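Local coordinates for protein Niban 2 (Homo sapiens, PDB 7CTP) that may play a part in suppressing apoptosis and may promote the invasion of melanoma cells in vitro, at residues Y222-M227 with S426-R431; N336-Y341 with D414-R419. One frame throughout, in Å; residues are numbered along the deposited sequence.

Interaction 1. Residues Y222-M227 with S426-R431; sequences YGTWEM and SVFKQR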
ATOM      1  N   TYR A 222     -16.327  -1.639   8.194  1.00 27.34           N
ATOM      2  CA  TYR A 222     -16.449  -1.994   6.788  1.00 28.25           C
ATOM      3  C   TYR A 222     -15.821  -0.909   5.931  1.00 30.78           C
ATOM      4  O   TYR A 222     -15.921   0.279   6.250  1.00 39.37           O
ATOM      5  CB  TYR A 222     -17.925  -2.174   6.395  1.00 31.26           C
ATOM      6  CG  TYR A 222     -18.571  -3.463   6.854  1.00 28.92           C
ATOM      7  CD1 TYR A 222     -18.563  -4.592   6.046  1.00 28.62           C
ATOM      8  CD2 TYR A 222     -19.210  -3.546   8.088  1.00 38.80           C
ATOM      9  CE1 TYR A 222     -19.162  -5.772   6.459  1.00 37.08           C
ATOM     10  CE2 TYR A 222     -19.809  -4.715   8.508  1.00 39.99           C
ATOM     11  CZ  TYR A 222     -19.783  -5.827   7.692  1.00 44.58           C
ATOM     12  OH  TYR A 222     -20.381  -6.999   8.110  1.00 51.36           O
ATOM     13  N   GLY A 223     -15.182  -1.313   4.844  1.00 25.29           N
ATOM     14  CA  GLY A 223     -14.663  -0.374   3.873  1.00 28.32           C
ATOM     15  C   GLY A 223     -13.149  -0.255   3.933  1.00 33.33           C
ATOM     16  O   GLY A 223     -12.478  -0.741   4.849  1.00 28.68           O
ATOM     17  N   THR A 224     -12.631   0.418   2.909  1.00 31.55           N
ATOM     18  CA  THR A 224     -11.197   0.627   2.753  1.00 31.97           C
ATOM     19  C   THR A 224     -10.586   1.244   4.004  1.00 29.14           C
ATOM     20  O   THR A 224     -11.102   2.223   4.550  1.00 28.33           O
ATOM     21  CB  THR A 224     -10.941   1.519   1.540  1.00 36.13           C
ATOM     22  OG1 THR A 224     -11.359   0.831   0.357  1.00 41.15           O
ATOM     23  CG2 THR A 224      -9.471   1.859   1.416  1.00 35.91           C
ATOM     24  N   TRP A 225      -9.482   0.655   4.457  1.00 27.75           N
ATOM     25  CA  TRP A 225      -8.810   1.052   5.693  1.00 25.87           C
ATOM     26  C   TRP A 225      -7.505   1.745   5.340  1.00 22.35           C
ATOM     27  O   TRP A 225      -6.629   1.137   4.714  1.00 23.93           O
ATOM     28  CB  TRP A 225      -8.551  -0.167   6.574  1.00 24.22           C
ATOM     29  CG  TRP A 225      -7.931   0.120   7.900  1.00 26.36           C
ATOM     30  CD1 TRP A 225      -8.138   1.206   8.692  1.00 25.02           C
ATOM     31  CD2 TRP A 225      -7.022  -0.729   8.605  1.00 24.73           C
ATOM     32  NE1 TRP A 225      -7.397   1.093   9.861  1.00 24.94           N
ATOM     33  CE2 TRP A 225      -6.713  -0.095   9.827  1.00 26.94           C
ATOM     34  CE3 TRP A 225      -6.443  -1.969   8.320  1.00 22.91           C
ATOM     35  CZ2 TRP A 225      -5.840  -0.654  10.756  1.00 19.72           C
ATOM     36  CZ3 TRP A 225      -5.581  -2.522   9.240  1.00 23.62           C
ATOM     37  CH2 TRP A 225      -5.284  -1.860  10.450  1.00 20.19           C
ATOM     38  N   GLU A 226      -7.379   3.012   5.744  1.00 24.59           N
ATOM     39  CA  GLU A 226      -6.220   3.810   5.358  1.00 29.14           C
ATOM     40  C   GLU A 226      -4.919   3.225   5.893  1.00 24.18           C
ATOM     41  O   GLU A 226      -3.852   3.430   5.306  1.00 26.92           O
ATOM     42  CB  GLU A 226      -6.406   5.249   5.852  1.00 34.62           C
ATOM     43  CG  GLU A 226      -5.281   6.207   5.484  1.00 46.20           C
ATOM     44  CD  GLU A 226      -5.772   7.628   5.248  1.00 50.72           C
ATOM     45  OE1 GLU A 226      -4.996   8.435   4.694  1.00 56.62           O
ATOM     46  OE2 GLU A 226      -6.926   7.935   5.624  1.00 52.42           O
ATOM     47  N   MET A 227      -4.982   2.489   6.995  1.00 25.53           N
ATOM     48  CA  MET A 227      -3.777   2.002   7.642  1.00 23.94           C
ATOM     49  C   MET A 227      -3.424   0.582   7.231  1.00 26.86           C
ATOM     50  O   MET A 227      -2.571  -0.048   7.864  1.00 21.39           O
ATOM     51  CB  MET A 227      -3.918   2.117   9.157  1.00 23.22           C
ATOM     52  CG  MET A 227      -4.021   3.568   9.653  1.00 24.60           C
ATOM     53  SD  MET A 227      -2.802   4.715   8.974  1.00 29.26           S
ATOM     54  CE  MET A 227      -1.267   4.078   9.655  1.00 22.53           C
ATOM     55  N   SER A 426      -7.140   8.116  -0.415  1.00 31.47           N
ATOM     56  CA  SER A 426      -5.738   7.947  -0.040  1.00 37.13           C
ATOM     57  C   SER A 426      -5.176   6.628  -0.562  1.00 36.96           C
ATOM     58  O   SER A 426      -4.113   6.597  -1.200  1.00 36.36           O
ATOM     59  CB  SER A 426      -5.594   8.024   1.479  1.00 47.15           C
ATOM     60  OG  SER A 426      -4.256   7.786   1.864  1.00 44.55           O
ATOM     61  N   VAL A 427      -5.867   5.522  -0.279  1.00 28.79           N
ATOM     62  CA  VAL A 427      -5.362   4.207  -0.670  1.00 29.01           C
ATOM     63  C   VAL A 427      -5.213   4.117  -2.185  1.00 30.03           C
ATOM     64  O   VAL A 427      -4.217   3.592  -2.702  1.00 29.77           O
ATOM     65  CB  VAL A 427      -6.289   3.109  -0.121  1.00 33.14           C
ATOM     66  CG1 VAL A 427      -6.005   1.780  -0.804  1.00 33.72           C
ATOM     67  CG2 VAL A 427      -6.109   2.996   1.398  1.00 31.98           C
ATOM     68  N   PHE A 428      -6.180   4.653  -2.922  1.00 31.90           N
ATOM     69  CA  PHE A 428      -6.163   4.453  -4.365  1.00 30.57           C
ATOM     70  C   PHE A 428      -5.193   5.392  -5.068  1.00 31.24           C
ATOM     71  O   PHE A 428      -4.692   5.057  -6.145  1.00 33.07           O
ATOM     72  CB  PHE A 428      -7.592   4.552  -4.896  1.00 34.47           C
ATOM     73  CG  PHE A 428      -8.415   3.345  -4.545  1.00 34.05           C
ATOM     74  CD1 PHE A 428      -7.921   2.072  -4.819  1.00 53.23           C
ATOM     75  CD2 PHE A 428      -9.626   3.460  -3.899  1.00 46.78           C
ATOM     76  CE1 PHE A 428      -8.651   0.941  -4.479  1.00 50.39           C
ATOM     77  CE2 PHE A 428     -10.354   2.335  -3.555  1.00 41.41           C
ATOM     78  CZ  PHE A 428      -9.868   1.081  -3.845  1.00 38.59           C
ATOM     79  N   LYS A 429      -4.863   6.532  -4.461  1.00 28.22           N
ATOM     80  CA  LYS A 429      -3.743   7.315  -4.979  1.00 30.38           C
ATOM     81  C   LYS A 429      -2.426   6.580  -4.806  1.00 29.13           C
ATOM     82  O   LYS A 429      -1.597   6.567  -5.721  1.00 28.64           O
ATOM     83  CB  LYS A 429      -3.680   8.684  -4.305  1.00 33.25           C
ATOM     84  CG  LYS A 429      -4.909   9.516  -4.525  1.00 39.26           C
ATOM     85  CD  LYS A 429      -4.894  10.825  -3.748  1.00 47.91           C
ATOM     86  CE  LYS A 429      -3.520  11.158  -3.198  1.00 50.94           C
ATOM     87  NZ  LYS A 429      -3.563  12.417  -2.401  1.00 69.81           N
ATOM     88  N   GLN A 430      -2.223   5.957  -3.641  1.00 28.94           N
ATOM     89  CA  GLN A 430      -1.000   5.203  -3.389  1.00 28.17           C
ATOM     90  C   GLN A 430      -0.871   4.039  -4.364  1.00 31.36           C
ATOM     91  O   GLN A 430       0.191   3.831  -4.964  1.00 29.40           O
ATOM     92  CB  GLN A 430      -0.988   4.726  -1.934  1.00 26.82           C
ATOM     93  CG  GLN A 430      -0.176   3.459  -1.636  1.00 28.27           C
ATOM     94  CD  GLN A 430       1.272   3.749  -1.249  1.00 28.57           C
ATOM     95  OE1 GLN A 430       1.582   4.784  -0.639  1.00 32.86           O
ATOM     96  NE2 GLN A 430       2.159   2.817  -1.570  1.00 25.36           N
ATOM     97  N   ARG A 431      -1.957   3.285  -4.559  1.00 27.82           N
ATOM     98  CA  ARG A 431      -1.894   2.132  -5.452  1.00 28.49           C
ATOM     99  C   ARG A 431      -1.670   2.565  -6.894  1.00 27.64           C
ATOM    100  O   ARG A 431      -0.862   1.959  -7.604  1.00 28.66           O
ATOM    101  CB  ARG A 431      -3.163   1.291  -5.333  1.00 31.37           C
ATOM    102  CG  ARG A 431      -3.394   0.745  -3.935  1.00 41.36           C
ATOM    103  CD  ARG A 431      -3.886  -0.690  -3.940  1.00 55.05           C
ATOM    104  NE  ARG A 431      -4.120  -1.176  -2.582  1.00 56.95           N
ATOM    105  CZ  ARG A 431      -5.290  -1.637  -2.146  1.00 54.89           C
ATOM    106  NH1 ARG A 431      -5.411  -2.062  -0.891  1.00 47.76           N
ATOM    107  NH2 ARG A 431      -6.334  -1.674  -2.969  1.00 39.01           N
TER
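E226 and V427 bring the two backbones closest, with their CA atoms 6.1 Å apart. T224 and W225 are extended, E226 turns to helical backbone angles, and this kinked loop passes the side of a regular helix in which R431 N bonds V427 O.

Side chains make most of the contact, and the valine also reaches the loop's main chain. T224 and V427 meet tip to tip, CG2 of T224 standing 3.5 Å from CG2 of V427. The threonine methyl gets there by lying anti to its own amide nitrogen, while OG1 turns to the other side and comes near the F428 ring at an oblique angle. The same valine methyl, CG2, also rests 3.8 Å from the carbonyl O of W225, so it fits against both side chain and main chain of the loop. V427 CG1 lies 4.1 Å from T224 CG2 and also sits above the centre of the R431 guanidinium plane, one turn on.

This chain is the larger, N-terminal part of the protein, and here its helical body meets its PH domain, a seven-stranded antiparallel sheet followed by helix 176-194. Q430 binds R191 and N194 at the end of that helix, and E226 OE1 forms a salt bridge with K122 on an outermost strand of the sheet.

The polar part of the contact lies beside the methyl pair. S426 OG donates to E226 OE1 over 3.0 Å, meeting it from above the carboxylate, 54° out of its plane. The same OE1 pairs with K122, and two such donors are likely to favour the ionised carboxylate. E226 leaves the backbone with CG anti to N (chi1 -178°) and bends at chi2, which carries the carboxylate alongside the serine.

Interaction 2. Residues N336-Y341 with D414-R419; sequences NHVQPY and DGLQQR
L416 fills the close-packed half of this contact, its two methyls dividing the work. CD1 approaches V338 CG1 at 4.2 Å, and CD2 lies 3.7 Å from the carbonyl O of H337 and 4.0 Å from CB of Y341. V338 is the first residue to leave helical angles at the end of helix 260-337, and L416 sits in a type I turn from G415 to Q418; both also touch helix 464-511, V338 at S499 and L503, L416 at F502.

Toward solvent the contact becomes a stack. The exposed Q418, bent at chi2 (74°), lays its amide over one face of the Y341 ring, the planes 12° apart and NE2 3.4 Å above the ring centre, while CB of P340 covers part of the opposite face. With Y341 cut back to an alanine, the Q418 amide would probably lose the surface it lies on and be free to swing away from its water.

That water accepts from Q418 NE2 and donates to H337 O and L416 O, each at 2.8 Å. The near-parallel amide therefore sends an N-H to the water and not into the ring. Leucine and valine exclude water on one side, whereas on the other a single water carries the polar link between a helix end and a turn.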
ATOM      1  N   ASN A 336     -30.655  -0.437  -6.687  1.00 24.85           N
ATOM      2  CA  ASN A 336     -31.139   0.814  -6.127  1.00 23.18           C
ATOM      3  C   ASN A 336     -30.035   1.695  -5.569  1.00 33.49           C
ATOM      4  O   ASN A 336     -30.168   2.924  -5.594  1.00 29.18           O
ATOM      5  CB  ASN A 336     -32.157   0.535  -5.020  1.00 24.38           C
ATOM      6  CG  ASN A 336     -33.412  -0.122  -5.545  1.00 31.94           C
ATOM      7  OD1 ASN A 336     -33.519  -0.381  -6.744  1.00 31.59           O
ATOM      8  ND2 ASN A 336     -34.358  -0.413  -4.651  1.00 28.08           N
ATOM      9  N   HIS A 337     -28.942   1.105  -5.084  1.00 27.22           N
ATOM     10  CA  HIS A 337     -27.998   1.844  -4.259  1.00 29.07           C
ATOM     11  C   HIS A 337     -26.550   1.775  -4.720  1.00 30.01           C
ATOM     12  O   HIS A 337     -25.716   2.488  -4.147  1.00 30.10           O
ATOM     13  CB  HIS A 337     -28.089   1.355  -2.800  1.00 25.50           C
ATOM     14  CG  HIS A 337     -29.465   1.464  -2.221  1.00 30.40           C
ATOM     15  ND1 HIS A 337     -30.073   2.678  -1.980  1.00 34.32           N
ATOM     16  CD2 HIS A 337     -30.362   0.516  -1.864  1.00 28.13           C
ATOM     17  CE1 HIS A 337     -31.284   2.473  -1.491  1.00 36.55           C
ATOM     18  NE2 HIS A 337     -31.487   1.171  -1.413  1.00 30.73           N
ATOM     19  N   VAL A 338     -26.221   0.963  -5.724  1.00 27.26           N
ATOM     20  CA  VAL A 338     -24.845   0.854  -6.203  1.00 29.65           C
ATOM     21  C   VAL A 338     -24.779   1.209  -7.680  1.00 27.48           C
ATOM     22  O   VAL A 338     -24.031   2.106  -8.080  1.00 29.40           O
ATOM     23  CB  VAL A 338     -24.269  -0.559  -5.985  1.00 28.55           C
ATOM     24  CG1 VAL A 338     -22.802  -0.587  -6.414  1.00 29.94           C
ATOM     25  CG2 VAL A 338     -24.418  -0.992  -4.548  1.00 26.47           C
ATOM     26  N   GLN A 339     -25.531   0.469  -8.492  1.00 25.69           N
ATOM     27  CA  GLN A 339     -25.524   0.671  -9.939  1.00 28.71           C
ATOM     28  C   GLN A 339     -25.638   2.133 -10.361  1.00 31.60           C
ATOM     29  O   GLN A 339     -24.900   2.533 -11.279  1.00 33.98           O
ATOM     30  CB  GLN A 339     -26.645  -0.168 -10.570  1.00 34.79           C
ATOM     31  CG  GLN A 339     -26.547  -0.328 -12.077  1.00 41.53           C
ATOM     32  CD  GLN A 339     -26.974   0.913 -12.838  1.00 60.01           C
ATOM     33  OE1 GLN A 339     -28.007   1.523 -12.536  1.00 56.91           O
ATOM     34  NE2 GLN A 339     -26.166   1.309 -13.822  1.00 60.60           N
ATOM     35  N   PRO A 340     -26.493   2.972  -9.759  1.00 34.87           N
ATOM     36  CA  PRO A 340     -26.601   4.361 -10.236  1.00 32.65           C
ATOM     37  C   PRO A 340     -25.328   5.159 -10.092  1.00 42.56           C
ATOM     38  O   PRO A 340     -25.153   6.154 -10.805  1.00 40.03           O
ATOM     39  CB  PRO A 340     -27.709   4.951  -9.358  1.00 33.47           C
ATOM     40  CG  PRO A 340     -28.518   3.797  -8.934  1.00 31.72           C
ATOM     41  CD  PRO A 340     -27.537   2.676  -8.758  1.00 30.09           C
ATOM     42  N   TYR A 341     -24.438   4.766  -9.189  1.00 34.49           N
ATOM     43  CA  TYR A 341     -23.293   5.589  -8.837  1.00 32.12           C
ATOM     44  C   TYR A 341     -21.979   5.069  -9.394  1.00 31.43           C
ATOM     45  O   TYR A 341     -20.972   5.783  -9.325  1.00 31.51           O
ATOM     46  CB  TYR A 341     -23.206   5.723  -7.314  1.00 32.53           C
ATOM     47  CG  TYR A 341     -24.510   6.186  -6.713  1.00 40.98           C
ATOM     48  CD1 TYR A 341     -24.881   7.525  -6.769  1.00 41.33           C
ATOM     49  CD2 TYR A 341     -25.388   5.284  -6.124  1.00 35.86           C
ATOM     50  CE1 TYR A 341     -26.079   7.956  -6.236  1.00 40.83           C
ATOM     51  CE2 TYR A 341     -26.592   5.704  -5.585  1.00 41.67           C
ATOM     52  CZ  TYR A 341     -26.931   7.044  -5.646  1.00 47.28           C
ATOM     53  OH  TYR A 341     -28.124   7.486  -5.113  1.00 47.19           O
ATOM     54  N   ASP A 414     -16.076   9.765  -3.926  1.00 47.62           N
ATOM     55  CA  ASP A 414     -17.177   9.613  -2.988  1.00 53.58           C
ATOM     56  C   ASP A 414     -17.323   8.149  -2.604  1.00 56.30           C
ATOM     57  O   ASP A 414     -16.989   7.247  -3.377  1.00 46.33           O
ATOM     58  CB  ASP A 414     -18.494  10.098  -3.595  1.00 51.04           C
ATOM     59  CG  ASP A 414     -18.703  11.593  -3.453  1.00 58.50           C
ATOM     60  OD1 ASP A 414     -17.788  12.303  -2.985  1.00 61.12           O
ATOM     61  OD2 ASP A 414     -19.805  12.057  -3.816  1.00 59.66           O
ATOM     62  N   GLY A 415     -17.806   7.913  -1.390  1.00 43.54           N
ATOM     63  CA  GLY A 415     -18.268   6.598  -1.010  1.00 45.49           C
ATOM     64  C   GLY A 415     -19.700   6.408  -1.467  1.00 65.23           C
ATOM     65  O   GLY A 415     -20.276   7.231  -2.181  1.00 50.05           O
ATOM     66  N   LEU A 416     -20.286   5.292  -1.041  1.00 50.40           N
ATOM     67  CA  LEU A 416     -21.653   4.985  -1.428  1.00 45.06           C
ATOM     68  C   LEU A 416     -22.683   5.553  -0.450  1.00 52.64           C
ATOM     69  O   LEU A 416     -23.855   5.159  -0.491  1.00 49.91           O
ATOM     70  CB  LEU A 416     -21.814   3.476  -1.600  1.00 42.95           C
ATOM     71  CG  LEU A 416     -21.330   3.030  -2.977  1.00 33.52           C
ATOM     72  CD1 LEU A 416     -21.361   1.518  -3.078  1.00 39.32           C
ATOM     73  CD2 LEU A 416     -22.172   3.658  -4.082  1.00 31.88           C
ATOM     74  N   GLN A 417     -22.268   6.455   0.432  1.00 43.85           N
ATOM     75  CA  GLN A 417     -23.185   7.389   1.063  1.00 60.47           C
ATOM     76  C   GLN A 417     -23.209   8.727   0.329  1.00 60.14           C
ATOM     77  O   GLN A 417     -23.779   9.699   0.839  1.00 62.39           O
ATOM     78  CB  GLN A 417     -22.829   7.570   2.545  1.00 55.67           C
ATOM     79  CG  GLN A 417     -21.338   7.714   2.851  1.00 73.36           C
ATOM     80  CD  GLN A 417     -20.643   6.401   3.198  1.00 73.16           C
ATOM     81  OE1 GLN A 417     -21.166   5.584   3.958  1.00 79.84           O
ATOM     82  NE2 GLN A 417     -19.454   6.193   2.631  1.00 65.87           N
ATOM     83  N   GLN A 418     -22.625   8.773  -0.879  1.00 51.79           N
ATOM     84  CA  GLN A 418     -22.540   9.975  -1.724  1.00 58.65           C
ATOM     85  C   GLN A 418     -21.820  11.114  -1.005  1.00 66.17           C
ATOM     86  O   GLN A 418     -22.232  12.278  -1.063  1.00 47.52           O
ATOM     87  CB  GLN A 418     -23.920  10.418  -2.220  1.00 62.30           C
ATOM     88  CG  GLN A 418     -24.491   9.501  -3.302  1.00 49.40           C
ATOM     89  CD  GLN A 418     -24.976   8.183  -2.734  1.00 59.51           C
ATOM     90  OE1 GLN A 418     -25.933   8.150  -1.958  1.00 50.05           O
ATOM     91  NE2 GLN A 418     -24.306   7.089  -3.100  1.00 48.32           N
ATOM     92  N   ARG A 419     -20.729  10.764  -0.327  1.00 60.48           N
ATOM     93  CA  ARG A 419     -19.914  11.690   0.445  1.00 66.91           C
ATOM     94  C   ARG A 419     -18.452  11.365   0.183  1.00 59.31           C
ATOM     95  O   ARG A 419     -18.104  10.197  -0.015  1.00 48.45           O
ATOM     96  CB  ARG A 419     -20.207  11.576   1.951  1.00 58.74           C
ATOM     97  CG  ARG A 419     -21.590  12.028   2.364  1.00 71.50           C
ATOM     98  CD  ARG A 419     -21.768  11.925   3.869  1.00 74.12           C
ATOM     99  NE  ARG A 419     -23.113  12.285   4.310  1.00 80.84           N
ATOM    100  CZ  ARG A 419     -23.553  12.167   5.562  1.00 87.47           C
ATOM    101  NH1 ARG A 419     -24.793  12.527   5.864  1.00 85.74           N
ATOM    102  NH2 ARG A 419     -22.757  11.691   6.511  1.00 88.64           N
TER
HETATM  103  O   HOH W   1     -25.920   4.565  -2.250  1.00 38.09           O

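From the N terminus the chain passes through the PH domain and helix 204-218 before reaching 222-227, the first half of interaction 1. Helices 232-252 and 260-337 follow, and 336-341 opens interaction 2, which closes when the chain returns at 414-419 after 72 intervening residues. Seven residues beyond that segment, 426-431 closes interaction 1, so the second loop is nested inside the first. The centres are about 17 Å apart and the nearest atoms about 8 Å, without touching. Helix 464-511 relates the two: F428 packs on it at A494 and Q497, while H337 at F502 and V338 at S499 and L503 bring the C-terminal end of helix 260-337 against it.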